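Long-range contacts in protein of unknown function with cystatin-like fold (Xanthomonas campestris pv. campestris, PDB 3G8Z), which is of unknown function but carries a SnoaL-like domain, the type found in polyketide cyclases, and may bind or transform a small molecule: residues Thr31-Gly36 / Phe84-Ala89; His52-His57 / Ala137-Glu142; Ser95-Ala100 / Arg123-Lys128. All blocks are in the same frame, centred on the assembly; numbering follows the deposited sequence.

Interaction 1: Thr31-Gly36 / Phe84-Ala89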
ATOM      1  N   THR A  31     -12.183 -10.866   5.719  1.00 22.37           N
ATOM      2  CA  THR A  31     -13.318 -11.411   6.448  1.00 22.77           C
ATOM      3  C   THR A  31     -12.881 -12.577   7.353  1.00 22.88           C
ATOM      4  O   THR A  31     -13.344 -12.716   8.495  1.00 22.75           O
ATOM      5  CB  THR A  31     -14.384 -11.876   5.482  1.00 23.20           C
ATOM      6  OG1 THR A  31     -14.888 -10.732   4.791  1.00 22.48           O
ATOM      7  CG2 THR A  31     -15.519 -12.621   6.201  1.00 23.38           C
ATOM      8  N   ALA A  32     -11.977 -13.403   6.853  1.00 22.73           N
ATOM      9  CA  ALA A  32     -11.558 -14.587   7.601  1.00 23.34           C
ATOM     10  C   ALA A  32     -10.727 -14.196   8.828  1.00 23.51           C
ATOM     11  O   ALA A  32     -10.909 -14.744   9.927  1.00 23.53           O
ATOM     12  CB  ALA A  32     -10.813 -15.563   6.687  1.00 22.66           C
ATOM     13  N   ILE A  33      -9.850 -13.223   8.663  1.00 23.94           N
ATOM     14  CA  ILE A  33      -9.130 -12.652   9.819  1.00 24.41           C
ATOM     15  C   ILE A  33     -10.142 -12.103  10.819  1.00 24.84           C
ATOM     16  O   ILE A  33     -10.100 -12.433  12.006  1.00 25.27           O
ATOM     17  CB  ILE A  33      -8.157 -11.558   9.388  1.00 24.74           C
ATOM     18  CG1 ILE A  33      -6.976 -12.180   8.646  1.00 24.98           C
ATOM     19  CG2 ILE A  33      -7.640 -10.754  10.582  1.00 25.30           C
ATOM     20  CD1 ILE A  33      -6.169 -11.169   7.963  1.00 29.00           C
ATOM     21  N   GLN A  34     -11.098 -11.322  10.335  1.00 25.19           N
ATOM     22  CA  GLN A  34     -12.045 -10.675  11.229  1.00 25.64           C
ATOM     23  C   GLN A  34     -12.933 -11.647  11.985  1.00 25.62           C
ATOM     24  O   GLN A  34     -13.301 -11.392  13.138  1.00 24.13           O
ATOM     25  CB  GLN A  34     -12.896  -9.674  10.476  1.00 25.84           C
ATOM     26  CG  GLN A  34     -12.100  -8.448  10.048  1.00 26.15           C
ATOM     27  CD  GLN A  34     -12.965  -7.417   9.390  1.00 27.45           C
ATOM     28  OE1 GLN A  34     -13.810  -7.746   8.560  1.00 27.13           O
ATOM     29  NE2 GLN A  34     -12.747  -6.146   9.737  1.00 28.21           N
ATOM     30  N   THR A  35     -13.271 -12.768  11.353  1.00 25.36           N
ATOM     31  CA  THR A  35     -14.173 -13.721  11.981  1.00 25.41           C
ATOM     32  C   THR A  35     -13.442 -14.915  12.561  1.00 25.82           C
ATOM     33  O   THR A  35     -14.078 -15.844  13.037  1.00 27.32           O
ATOM     34  CB  THR A  35     -15.225 -14.223  10.983  1.00 25.00           C
ATOM     35  OG1 THR A  35     -14.547 -14.799   9.863  1.00 23.67           O
ATOM     36  CG2 THR A  35     -16.127 -13.059  10.530  1.00 23.42           C
ATOM     37  N   GLY A  36     -12.120 -14.901  12.514  1.00 26.10           N
ATOM     38  CA  GLY A  36     -11.311 -16.006  13.015  1.00 26.49           C
ATOM     39  C   GLY A  36     -11.474 -17.322  12.283  1.00 26.83           C
ATOM     40  O   GLY A  36     -11.380 -18.389  12.885  1.00 26.71           O
ATOM     41  N   PHE A  84      -5.848  -8.747  19.024  1.00 21.10           N
ATOM     42  CA  PHE A  84      -5.411  -8.077  17.807  1.00 23.24           C
ATOM     43  C   PHE A  84      -6.438  -8.255  16.713  1.00 23.61           C
ATOM     44  O   PHE A  84      -6.855  -9.376  16.419  1.00 24.25           O
ATOM     45  CB  PHE A  84      -4.061  -8.553  17.315  1.00 24.74           C
ATOM     46  CG  PHE A  84      -3.629  -7.857  16.069  1.00 26.03           C
ATOM     47  CD1 PHE A  84      -3.072  -6.597  16.136  1.00 28.11           C
ATOM     48  CD2 PHE A  84      -3.843  -8.426  14.843  1.00 30.13           C
ATOM     49  CE1 PHE A  84      -2.695  -5.928  14.991  1.00 30.27           C
ATOM     50  CE2 PHE A  84      -3.463  -7.743  13.681  1.00 31.07           C
ATOM     51  CZ  PHE A  84      -2.901  -6.493  13.776  1.00 29.21           C
ATOM     52  N   ALA A  85      -6.865  -7.141  16.126  1.00 24.44           N
ATOM     53  CA  ALA A  85      -7.957  -7.161  15.167  1.00 24.91           C
ATOM     54  C   ALA A  85      -7.832  -6.096  14.091  1.00 25.42           C
ATOM     55  O   ALA A  85      -7.307  -5.001  14.315  1.00 23.95           O
ATOM     56  CB  ALA A  85      -9.267  -7.004  15.883  1.00 25.34           C
ATOM     57  N   ILE A  86      -8.313  -6.453  12.908  1.00 25.89           N
ATOM     58  CA  ILE A  86      -8.604  -5.473  11.886  1.00 26.52           C
ATOM     59  C   ILE A  86      -9.997  -4.974  12.214  1.00 27.11           C
ATOM     60  O   ILE A  86     -11.005  -5.627  11.900  1.00 28.11           O
ATOM     61  CB  ILE A  86      -8.522  -6.081  10.482  1.00 26.53           C
ATOM     62  CG1 ILE A  86      -7.114  -6.635  10.243  1.00 27.26           C
ATOM     63  CG2 ILE A  86      -8.863  -5.032   9.441  1.00 26.25           C
ATOM     64  CD1 ILE A  86      -6.899  -7.292   8.874  1.00 27.76           C
ATOM     65  N   SER A  87     -10.053  -3.837  12.895  1.00 27.41           N
ATOM     66  CA  SER A  87     -11.308  -3.329  13.424  1.00 28.32           C
ATOM     67  C   SER A  87     -12.164  -2.700  12.345  1.00 28.74           C
ATOM     68  O   SER A  87     -13.393  -2.613  12.491  1.00 29.29           O
ATOM     69  CB  SER A  87     -11.046  -2.334  14.571  1.00 28.63           C
ATOM     70  OG  SER A  87      -9.981  -1.461  14.265  1.00 30.17           O
ATOM     71  N   ARG A  88     -11.537  -2.294  11.246  1.00 27.86           N
ATOM     72  CA  ARG A  88     -12.265  -1.695  10.149  1.00 29.03           C
ATOM     73  C   ARG A  88     -11.457  -1.822   8.896  1.00 27.32           C
ATOM     74  O   ARG A  88     -10.276  -1.539   8.913  1.00 27.50           O
ATOM     75  CB  ARG A  88     -12.538  -0.198  10.403  1.00 28.79           C
ATOM     76  CG  ARG A  88     -13.647   0.372   9.484  1.00 31.57           C
ATOM     77  CD  ARG A  88     -13.751   1.890   9.542  1.00 32.04           C
ATOM     78  NE  ARG A  88     -12.479   2.494   9.152  1.00 36.90           N
ATOM     79  CZ  ARG A  88     -11.661   3.130   9.993  1.00 37.11           C
ATOM     80  NH1 ARG A  88     -11.987   3.251  11.269  1.00 38.00           N
ATOM     81  NH2 ARG A  88     -10.512   3.636   9.555  1.00 36.32           N
ATOM     82  N   ALA A  89     -12.094  -2.257   7.817  1.00 27.09           N
ATOM     83  CA  ALA A  89     -11.473  -2.256   6.515  1.00 26.89           C
ATOM     84  C   ALA A  89     -12.130  -1.155   5.702  1.00 26.81           C
ATOM     85  O   ALA A  89     -13.350  -1.066   5.643  1.00 25.51           O
ATOM     86  CB  ALA A  89     -11.644  -3.599   5.811  1.00 27.52           C
TER
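Q34 and I33, on the last turn of helix 22-35, meet I86 near the start of strand 85-95, the outermost strand of this chain's sheet, and so join the N-terminal helix to the curved sheet of this cystatin-like, SnoaL-type alpha+beta fold. The axes of helix 31-35 and strand 85-89 approach to 7.9 Å and cross steeply, at -108°. Q34 makes the polar half of the contact. From CB, which does not itself head for the strand, the chain swings CG to the side of the backbone N (chi1 -71°) and then runs on extended. Q34 CG thereby passes 3.5 Å from I86 O, CD stays a little farther from the same oxygen, and NE2 ends as its donor, with 2.8 Å between Q34 NE2 and I86 O. The bond is nearly straight and lies almost in the amide plane of Q34, yet it meets the carbonyl from above its plane, away from a lone-pair direction. Q34 NE2 also rests 4.1 Å from CG2 of I86, so the amide spans both the backbone and the side chain of one residue. Beyond I86 the strand carries a classic beta bulge, S87 and R88 both facing E104; S87 OG bonds to E104 and R88 pairs with D90. The helix closes in a Schellman motif at G36. I86 continues into the core against I30 and L103, while I33 packs on L41 of helix 38-44. The apolar half of the contact is simpler: I33 CG2 touches I86 CD1 at 3.9 Å, and I33 CD1 reaches that same methyl, 4.0 Å from I86 CD1.

Interaction 2: His52-His57 / Ala137-Glu142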
ATOM      1  N   HIS A  52       5.972 -10.239   5.035  1.00 19.95           N
ATOM      2  CA  HIS A  52       6.855  -9.173   5.543  1.00 20.47           C
ATOM      3  C   HIS A  52       6.184  -8.400   6.686  1.00 20.64           C
ATOM      4  O   HIS A  52       5.217  -7.661   6.473  1.00 21.48           O
ATOM      5  CB  HIS A  52       7.236  -8.169   4.449  1.00 20.61           C
ATOM      6  CG  HIS A  52       7.731  -8.788   3.178  1.00 20.86           C
ATOM      7  ND1 HIS A  52       9.025  -9.226   3.020  1.00 21.80           N
ATOM      8  CD2 HIS A  52       7.124  -8.970   1.984  1.00 20.82           C
ATOM      9  CE1 HIS A  52       9.185  -9.692   1.791  1.00 22.66           C
ATOM     10  NE2 HIS A  52       8.051  -9.518   1.130  1.00 21.08           N
ATOM     11  N   GLN A  53       6.691  -8.576   7.893  1.00 20.61           N
ATOM     12  CA  GLN A  53       6.137  -7.919   9.058  1.00 20.95           C
ATOM     13  C   GLN A  53       7.103  -6.823   9.477  1.00 21.73           C
ATOM     14  O   GLN A  53       8.270  -7.102   9.798  1.00 22.31           O
ATOM     15  CB  GLN A  53       5.964  -8.952  10.173  1.00 21.52           C
ATOM     16  CG  GLN A  53       5.249  -8.440  11.426  1.00 23.08           C
ATOM     17  CD  GLN A  53       3.728  -8.482  11.342  1.00 23.99           C
ATOM     18  OE1 GLN A  53       3.142  -9.428  10.811  1.00 25.78           O
ATOM     19  NE2 GLN A  53       3.086  -7.454  11.875  1.00 22.06           N
ATOM     20  N   PRO A  54       6.636  -5.571   9.473  1.00 21.65           N
ATOM     21  CA  PRO A  54       7.481  -4.434   9.750  1.00 21.86           C
ATOM     22  C   PRO A  54       7.856  -4.299  11.213  1.00 22.62           C
ATOM     23  O   PRO A  54       7.317  -4.991  12.076  1.00 22.99           O
ATOM     24  CB  PRO A  54       6.603  -3.256   9.330  1.00 21.91           C
ATOM     25  CG  PRO A  54       5.250  -3.716   9.566  1.00 22.13           C
ATOM     26  CD  PRO A  54       5.247  -5.165   9.224  1.00 22.27           C
ATOM     27  N   GLY A  55       8.830  -3.449  11.474  1.00 22.80           N
ATOM     28  CA  GLY A  55       9.072  -2.988  12.816  1.00 23.51           C
ATOM     29  C   GLY A  55      10.223  -3.662  13.517  1.00 23.85           C
ATOM     30  O   GLY A  55      11.123  -4.227  12.904  1.00 23.13           O
ATOM     31  N   ASN A  56      10.168  -3.604  14.836  1.00 24.74           N
ATOM     32  CA  ASN A  56      11.264  -4.029  15.644  1.00 26.10           C
ATOM     33  C   ASN A  56      10.744  -4.721  16.871  1.00 25.87           C
ATOM     34  O   ASN A  56      10.970  -4.272  17.998  1.00 27.32           O
ATOM     35  CB  ASN A  56      12.094  -2.802  15.992  1.00 27.15           C
ATOM     36  CG  ASN A  56      13.103  -2.481  14.917  1.00 31.68           C
ATOM     37  OD1 ASN A  56      14.195  -3.059  14.892  1.00 40.40           O
ATOM     38  ND2 ASN A  56      12.739  -1.585  13.998  1.00 37.99           N
ATOM     39  N   HIS A  57       9.999  -5.793  16.643  1.00 24.38           N
ATOM     40  CA  HIS A  57       9.459  -6.600  17.732  1.00 23.27           C
ATOM     41  C   HIS A  57       9.652  -8.057  17.386  1.00 23.01           C
ATOM     42  O   HIS A  57      10.236  -8.382  16.355  1.00 23.60           O
ATOM     43  CB  HIS A  57       7.976  -6.289  17.939  1.00 22.93           C
ATOM     44  CG  HIS A  57       7.155  -6.454  16.700  1.00 19.50           C
ATOM     45  ND1 HIS A  57       6.731  -7.675  16.244  1.00 21.10           N
ATOM     46  CD2 HIS A  57       6.675  -5.540  15.822  1.00 20.20           C
ATOM     47  CE1 HIS A  57       6.020  -7.513  15.140  1.00 18.82           C
ATOM     48  NE2 HIS A  57       5.965  -6.222  14.869  1.00 17.52           N
ATOM     49  N   ALA A 137       0.657   2.726  10.837  1.00 22.31           N
ATOM     50  CA  ALA A 137       0.803   4.172  10.943  1.00 22.73           C
ATOM     51  C   ALA A 137       1.647   4.581  12.135  1.00 22.97           C
ATOM     52  O   ALA A 137       2.210   5.661  12.144  1.00 22.69           O
ATOM     53  CB  ALA A 137      -0.577   4.839  11.042  1.00 22.39           C
ATOM     54  N   ASP A 138       1.713   3.733  13.146  1.00 22.48           N
ATOM     55  CA  ASP A 138       2.467   4.033  14.352  1.00 22.80           C
ATOM     56  C   ASP A 138       3.242   2.784  14.756  1.00 21.64           C
ATOM     57  O   ASP A 138       2.779   1.960  15.559  1.00 21.81           O
ATOM     58  CB  ASP A 138       1.534   4.488  15.468  1.00 21.52           C
ATOM     59  CG  ASP A 138       2.279   4.909  16.713  1.00 24.33           C
ATOM     60  OD1 ASP A 138       3.513   4.677  16.812  1.00 19.07           O
ATOM     61  OD2 ASP A 138       1.605   5.458  17.610  1.00 24.09           O
ATOM     62  N   GLN A 139       4.426   2.648  14.189  1.00 21.45           N
ATOM     63  CA  GLN A 139       5.168   1.422  14.347  1.00 21.67           C
ATOM     64  C   GLN A 139       5.753   1.333  15.768  1.00 21.22           C
ATOM     65  O   GLN A 139       5.978   0.236  16.276  1.00 20.60           O
ATOM     66  CB  GLN A 139       6.280   1.346  13.295  1.00 22.17           C
ATOM     67  CG  GLN A 139       6.954   0.002  13.214  1.00 22.91           C
ATOM     68  CD  GLN A 139       5.985  -1.072  12.832  1.00 23.59           C
ATOM     69  OE1 GLN A 139       5.301  -0.963  11.818  1.00 24.07           O
ATOM     70  NE2 GLN A 139       5.877  -2.107  13.664  1.00 21.69           N
ATOM     71  N   THR A 140       6.030   2.478  16.391  1.00 21.34           N
ATOM     72  CA  THR A 140       6.519   2.497  17.784  1.00 21.22           C
ATOM     73  C   THR A 140       5.487   1.861  18.726  1.00 21.56           C
ATOM     74  O   THR A 140       5.820   1.067  19.613  1.00 21.82           O
ATOM     75  CB  THR A 140       6.834   3.950  18.242  1.00 20.94           C
ATOM     76  OG1 THR A 140       7.950   4.441  17.491  1.00 23.21           O
ATOM     77  CG2 THR A 140       7.225   4.003  19.719  1.00 21.13           C
ATOM     78  N   GLN A 141       4.217   2.218  18.538  1.00 21.66           N
ATOM     79  CA  GLN A 141       3.143   1.661  19.350  1.00 21.47           C
ATOM     80  C   GLN A 141       2.966   0.159  19.058  1.00 22.26           C
ATOM     81  O   GLN A 141       2.845  -0.633  19.985  1.00 21.34           O
ATOM     82  CB  GLN A 141       1.846   2.438  19.117  1.00 21.48           C
ATOM     83  CG  GLN A 141       0.631   1.866  19.801  1.00 22.38           C
ATOM     84  CD  GLN A 141      -0.665   2.559  19.383  1.00 21.75           C
ATOM     85  OE1 GLN A 141      -1.399   2.047  18.549  1.00 23.83           O
ATOM     86  NE2 GLN A 141      -0.937   3.720  19.955  1.00 20.67           N
ATOM     87  N   GLU A 142       2.986  -0.232  17.784  1.00 22.35           N
ATOM     88  CA  GLU A 142       2.822  -1.647  17.425  1.00 23.02           C
ATOM     89  C   GLU A 142       3.982  -2.498  17.939  1.00 22.29           C
ATOM     90  O   GLU A 142       3.777  -3.634  18.370  1.00 21.48           O
ATOM     91  CB  GLU A 142       2.696  -1.860  15.921  1.00 23.14           C
ATOM     92  CG  GLU A 142       1.893  -3.128  15.617  1.00 25.28           C
ATOM     93  CD  GLU A 142       2.141  -3.717  14.242  1.00 27.19           C
ATOM     94  OE1 GLU A 142       2.925  -3.137  13.428  1.00 32.44           O
ATOM     95  OE2 GLU A 142       1.562  -4.798  13.998  1.00 27.68           O
TER
HETATM   96  O   HOH W   1       0.655  -5.927  11.975  1.00 37.44           O
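G55 and Q139 bring the two backbones to 6.1 Å between their CA atoms, where the chain leaving strand 49-53 turns past the first turn of the C-terminal helix 139-146. In the cystatin-like fold of this protein the contact sets the start of that helix against the loop that follows strand 49-53, close to the second subunit, whose S95 packs on P54. Q139 is the side chain that fits itself to the loop. Its chain bends at chi2 (61°), which lays the amide along the backbone: Q139 NE2 sits 3.4 Å from G55 CA, an approach open because glycine carries no CB, and OE1 lies 3.6 Å from CG of P54, the pyrrolidine crossing it at about a right angle. The imidazole of H57 presents its edge, CD2 standing 4.1 Å from Q139 NE2 with ring and amide planes only 24° apart, while H57 ND1 is engaged with F59 N. No direct hydrogen bond joins the segments; polarity is instead gathered at the buried carboxylate of E142. Q139 NE2 donates to E142 OE1 over 3.1 Å in a bent bond, tilted from the amide plane and arriving above the carboxylate plane, and also bonds to D143, so its amide is held by two acidic residues. S136 OG reaches the same E142 oxygen, and W146 NE1 holds OE2; together these partners probably fix the carboxylate's rotation. Q53, its OE1 bonded to W51, points NE2 at E142 but stays 3.7 Å from OE2, and a water fills the role of link. The helix start is secured by D138 at the N-cap, whose OD1 accepts from Q141 N. The bridging water accepts from Q53 NE2 at 2.9 Å and donates to E142 OE2.

Interaction 3: Ser95-Ala100 / Arg123-Lys128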
ATOM      1  N   SER A  95      -3.738  -3.232  -8.129  1.00 21.47           N
ATOM      2  CA  SER A  95      -2.728  -2.718  -9.016  1.00 21.55           C
ATOM      3  C   SER A  95      -1.848  -3.868  -9.443  1.00 21.64           C
ATOM      4  O   SER A  95      -1.138  -4.442  -8.637  1.00 21.89           O
ATOM      5  CB  SER A  95      -1.923  -1.639  -8.314  1.00 21.58           C
ATOM      6  OG  SER A  95      -1.150  -0.911  -9.254  1.00 21.93           O
ATOM      7  N   GLY A  96      -1.927  -4.244 -10.704  1.00 21.73           N
ATOM      8  CA  GLY A  96      -1.273  -5.476 -11.146  1.00 22.70           C
ATOM      9  C   GLY A  96      -1.813  -6.660 -10.360  1.00 22.90           C
ATOM     10  O   GLY A  96      -3.022  -6.812 -10.241  1.00 24.05           O
ATOM     11  N   ASP A  97      -0.926  -7.481  -9.799  1.00 23.24           N
ATOM     12  CA  ASP A  97      -1.349  -8.629  -8.969  1.00 23.48           C
ATOM     13  C   ASP A  97      -1.429  -8.287  -7.481  1.00 22.75           C
ATOM     14  O   ASP A  97      -1.647  -9.167  -6.649  1.00 23.13           O
ATOM     15  CB  ASP A  97      -0.404  -9.824  -9.162  1.00 23.82           C
ATOM     16  CG  ASP A  97      -0.370 -10.330 -10.587  1.00 28.17           C
ATOM     17  OD1 ASP A  97      -1.367 -10.125 -11.325  1.00 30.13           O
ATOM     18  OD2 ASP A  97       0.666 -10.952 -10.955  1.00 30.38           O
ATOM     19  N   TRP A  98      -1.253  -7.008  -7.144  1.00 21.96           N
ATOM     20  CA  TRP A  98      -1.340  -6.546  -5.762  1.00 20.75           C
ATOM     21  C   TRP A  98      -2.692  -5.961  -5.438  1.00 20.67           C
ATOM     22  O   TRP A  98      -3.334  -5.339  -6.275  1.00 20.84           O
ATOM     23  CB  TRP A  98      -0.299  -5.463  -5.490  1.00 20.70           C
ATOM     24  CG  TRP A  98       1.099  -5.993  -5.520  1.00 20.78           C
ATOM     25  CD1 TRP A  98       1.916  -6.102  -6.603  1.00 21.13           C
ATOM     26  CD2 TRP A  98       1.819  -6.529  -4.412  1.00 19.61           C
ATOM     27  NE1 TRP A  98       3.123  -6.673  -6.228  1.00 21.21           N
ATOM     28  CE2 TRP A  98       3.086  -6.938  -4.888  1.00 21.04           C
ATOM     29  CE3 TRP A  98       1.524  -6.699  -3.060  1.00 21.35           C
ATOM     30  CZ2 TRP A  98       4.049  -7.501  -4.055  1.00 21.82           C
ATOM     31  CZ3 TRP A  98       2.482  -7.254  -2.231  1.00 20.40           C
ATOM     32  CH2 TRP A  98       3.733  -7.637  -2.733  1.00 22.15           C
ATOM     33  N   VAL A  99      -3.084  -6.110  -4.182  1.00 19.95           N
ATOM     34  CA  VAL A  99      -4.234  -5.437  -3.656  1.00 20.28           C
ATOM     35  C   VAL A  99      -3.773  -4.705  -2.405  1.00 20.60           C
ATOM     36  O   VAL A  99      -3.148  -5.311  -1.544  1.00 20.14           O
ATOM     37  CB  VAL A  99      -5.342  -6.437  -3.313  1.00 20.21           C
ATOM     38  CG1 VAL A  99      -6.481  -5.722  -2.533  1.00 20.56           C
ATOM     39  CG2 VAL A  99      -5.866  -7.120  -4.593  1.00 19.04           C
ATOM     40  N   ALA A 100      -4.048  -3.407  -2.317  1.00 20.66           N
ATOM     41  CA  ALA A 100      -3.864  -2.670  -1.059  1.00 20.26           C
ATOM     42  C   ALA A 100      -5.183  -2.544  -0.354  1.00 20.46           C
ATOM     43  O   ALA A 100      -6.218  -2.207  -0.964  1.00 20.77           O
ATOM     44  CB  ALA A 100      -3.267  -1.294  -1.277  1.00 20.58           C
ATOM     45  N   ARG A 123      -0.143  -9.811  -2.528  1.00 20.69           N
ATOM     46  CA  ARG A 123       0.093 -10.213  -3.899  1.00 21.67           C
ATOM     47  C   ARG A 123      -0.631 -11.527  -4.111  1.00 21.46           C
ATOM     48  O   ARG A 123      -0.472 -12.440  -3.332  1.00 21.53           O
ATOM     49  CB  ARG A 123       1.577 -10.395  -4.197  1.00 21.11           C
ATOM     50  CG  ARG A 123       1.820 -10.628  -5.678  1.00 21.86           C
ATOM     51  CD  ARG A 123       3.275 -10.414  -6.105  1.00 23.25           C
ATOM     52  NE  ARG A 123       4.232 -11.164  -5.323  1.00 24.54           N
ATOM     53  CZ  ARG A 123       4.686 -12.388  -5.620  1.00 26.43           C
ATOM     54  NH1 ARG A 123       4.261 -13.053  -6.685  1.00 27.31           N
ATOM     55  NH2 ARG A 123       5.576 -12.964  -4.831  1.00 27.36           N
ATOM     56  N   ILE A 124      -1.466 -11.590  -5.137  1.00 22.70           N
ATOM     57  CA  ILE A 124      -2.371 -12.719  -5.320  1.00 23.57           C
ATOM     58  C   ILE A 124      -2.136 -13.305  -6.687  1.00 25.04           C
ATOM     59  O   ILE A 124      -2.060 -12.584  -7.665  1.00 24.51           O
ATOM     60  CB  ILE A 124      -3.825 -12.280  -5.160  1.00 23.97           C
ATOM     61  CG1 ILE A 124      -4.052 -11.878  -3.694  1.00 23.01           C
ATOM     62  CG2 ILE A 124      -4.794 -13.369  -5.649  1.00 23.19           C
ATOM     63  CD1 ILE A 124      -5.203 -10.886  -3.478  1.00 24.61           C
ATOM     64  N   GLU A 125      -1.991 -14.621  -6.724  1.00 26.81           N
ATOM     65  CA  GLU A 125      -1.684 -15.363  -7.941  1.00 29.65           C
ATOM     66  C   GLU A 125      -2.435 -16.665  -7.904  1.00 29.14           C
ATOM     67  O   GLU A 125      -2.375 -17.369  -6.912  1.00 29.68           O
ATOM     68  CB  GLU A 125      -0.206 -15.738  -7.989  1.00 29.67           C
ATOM     69  CG  GLU A 125       0.742 -14.707  -8.535  1.00 32.90           C
ATOM     70  CD  GLU A 125       2.112 -15.329  -8.844  1.00 33.65           C
ATOM     71  OE1 GLU A 125       2.167 -16.554  -9.113  1.00 40.80           O
ATOM     72  OE2 GLU A 125       3.130 -14.601  -8.812  1.00 40.38           O
ATOM     73  N   ASP A 126      -3.115 -17.008  -8.990  1.00 30.32           N
ATOM     74  CA  ASP A 126      -3.767 -18.311  -9.091  1.00 30.34           C
ATOM     75  C   ASP A 126      -4.636 -18.580  -7.868  1.00 29.63           C
ATOM     76  O   ASP A 126      -4.666 -19.693  -7.350  1.00 28.91           O
ATOM     77  CB  ASP A 126      -2.708 -19.410  -9.235  1.00 30.85           C
ATOM     78  CG  ASP A 126      -1.889 -19.274 -10.511  1.00 33.91           C
ATOM     79  OD1 ASP A 126      -2.407 -18.717 -11.515  1.00 36.09           O
ATOM     80  OD2 ASP A 126      -0.718 -19.729 -10.514  1.00 38.16           O
ATOM     81  N   GLY A 127      -5.340 -17.555  -7.405  1.00 29.04           N
ATOM     82  CA  GLY A 127      -6.379 -17.748  -6.401  1.00 28.51           C
ATOM     83  C   GLY A 127      -5.848 -17.757  -4.985  1.00 27.85           C
ATOM     84  O   GLY A 127      -6.598 -17.973  -4.041  1.00 28.11           O
ATOM     85  N   LYS A 128      -4.553 -17.506  -4.838  1.00 26.81           N
ATOM     86  CA  LYS A 128      -3.919 -17.568  -3.539  1.00 25.95           C
ATOM     87  C   LYS A 128      -3.056 -16.347  -3.241  1.00 24.20           C
ATOM     88  O   LYS A 128      -2.468 -15.724  -4.138  1.00 24.12           O
ATOM     89  CB  LYS A 128      -3.087 -18.847  -3.422  1.00 26.56           C
ATOM     90  CG  LYS A 128      -3.938 -20.119  -3.507  1.00 27.86           C
ATOM     91  CD  LYS A 128      -3.443 -21.211  -2.611  1.00 29.45           C
ATOM     92  CE  LYS A 128      -4.260 -22.488  -2.797  1.00 30.85           C
ATOM     93  NZ  LYS A 128      -5.595 -22.405  -2.145  1.00 31.93           N
TER
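The indole of W98 has the aliphatic stem of R123 over one face: CB stands 3.6 Å from the centroid of the W98 six-membered ring, almost exactly on its normal, a CH-pi contact. The two residues are a non-hydrogen-bonded antiparallel pair at the open end of the hairpin of strands 98-109 and 112-125, in the sheet of the cystatin-like fold. With CG anti to the backbone N (chi1 -172°), R123 runs on across the ring, and its CD comes to 3.6 Å from W98 CZ2. A bend at chi3 then tips the guanidinium to 58° from the indole plane, and CZ2 meets it at the edge. Also in the guanidinium plane is E125 OE2, a salt-bridge partner 2.9 Å from R123 NH1; a second acid, E131, takes NE, so two carboxylates probably hold the group's orientation. W98 additionally packs on R133 of the second subunit.

On the reverse face of the strands V99 CG2 and I124 CD1 touch at 4.0 Å, against helix 22-35, whose T22 contacts both residues. Tight turns flank the pair, type II' from S95 to W98 and type I' from E125 to K128. The one hydrogen bond between the segments runs from I124 N to D97 O, 2.9 Å long, and D97 O also receives a CA-H contact from R123.

Overall arrangement
Read from the N terminus, the chain first lays down helix 22-35, whose last turn meets strand 85-95; interaction 1 closes this loop after 48 residues. Meanwhile interaction 2 has opened at 52-57, so the two cross. Interaction 3 begins once interaction 1 is complete and shuts the hairpin of strands 98-109 and 112-125, lying wholly within the long span that interaction 2 completes when the final helix arrives at 137-142. All three reach one sheet without touching one another, their centres about 18 to 23 Å apart. Interaction 1 fastens the N-terminal helix to the outermost strand of this chain's sheet, interaction 2 the C-terminal helix to a loop, and interactions 2 and 3 both adjoin the second subunit.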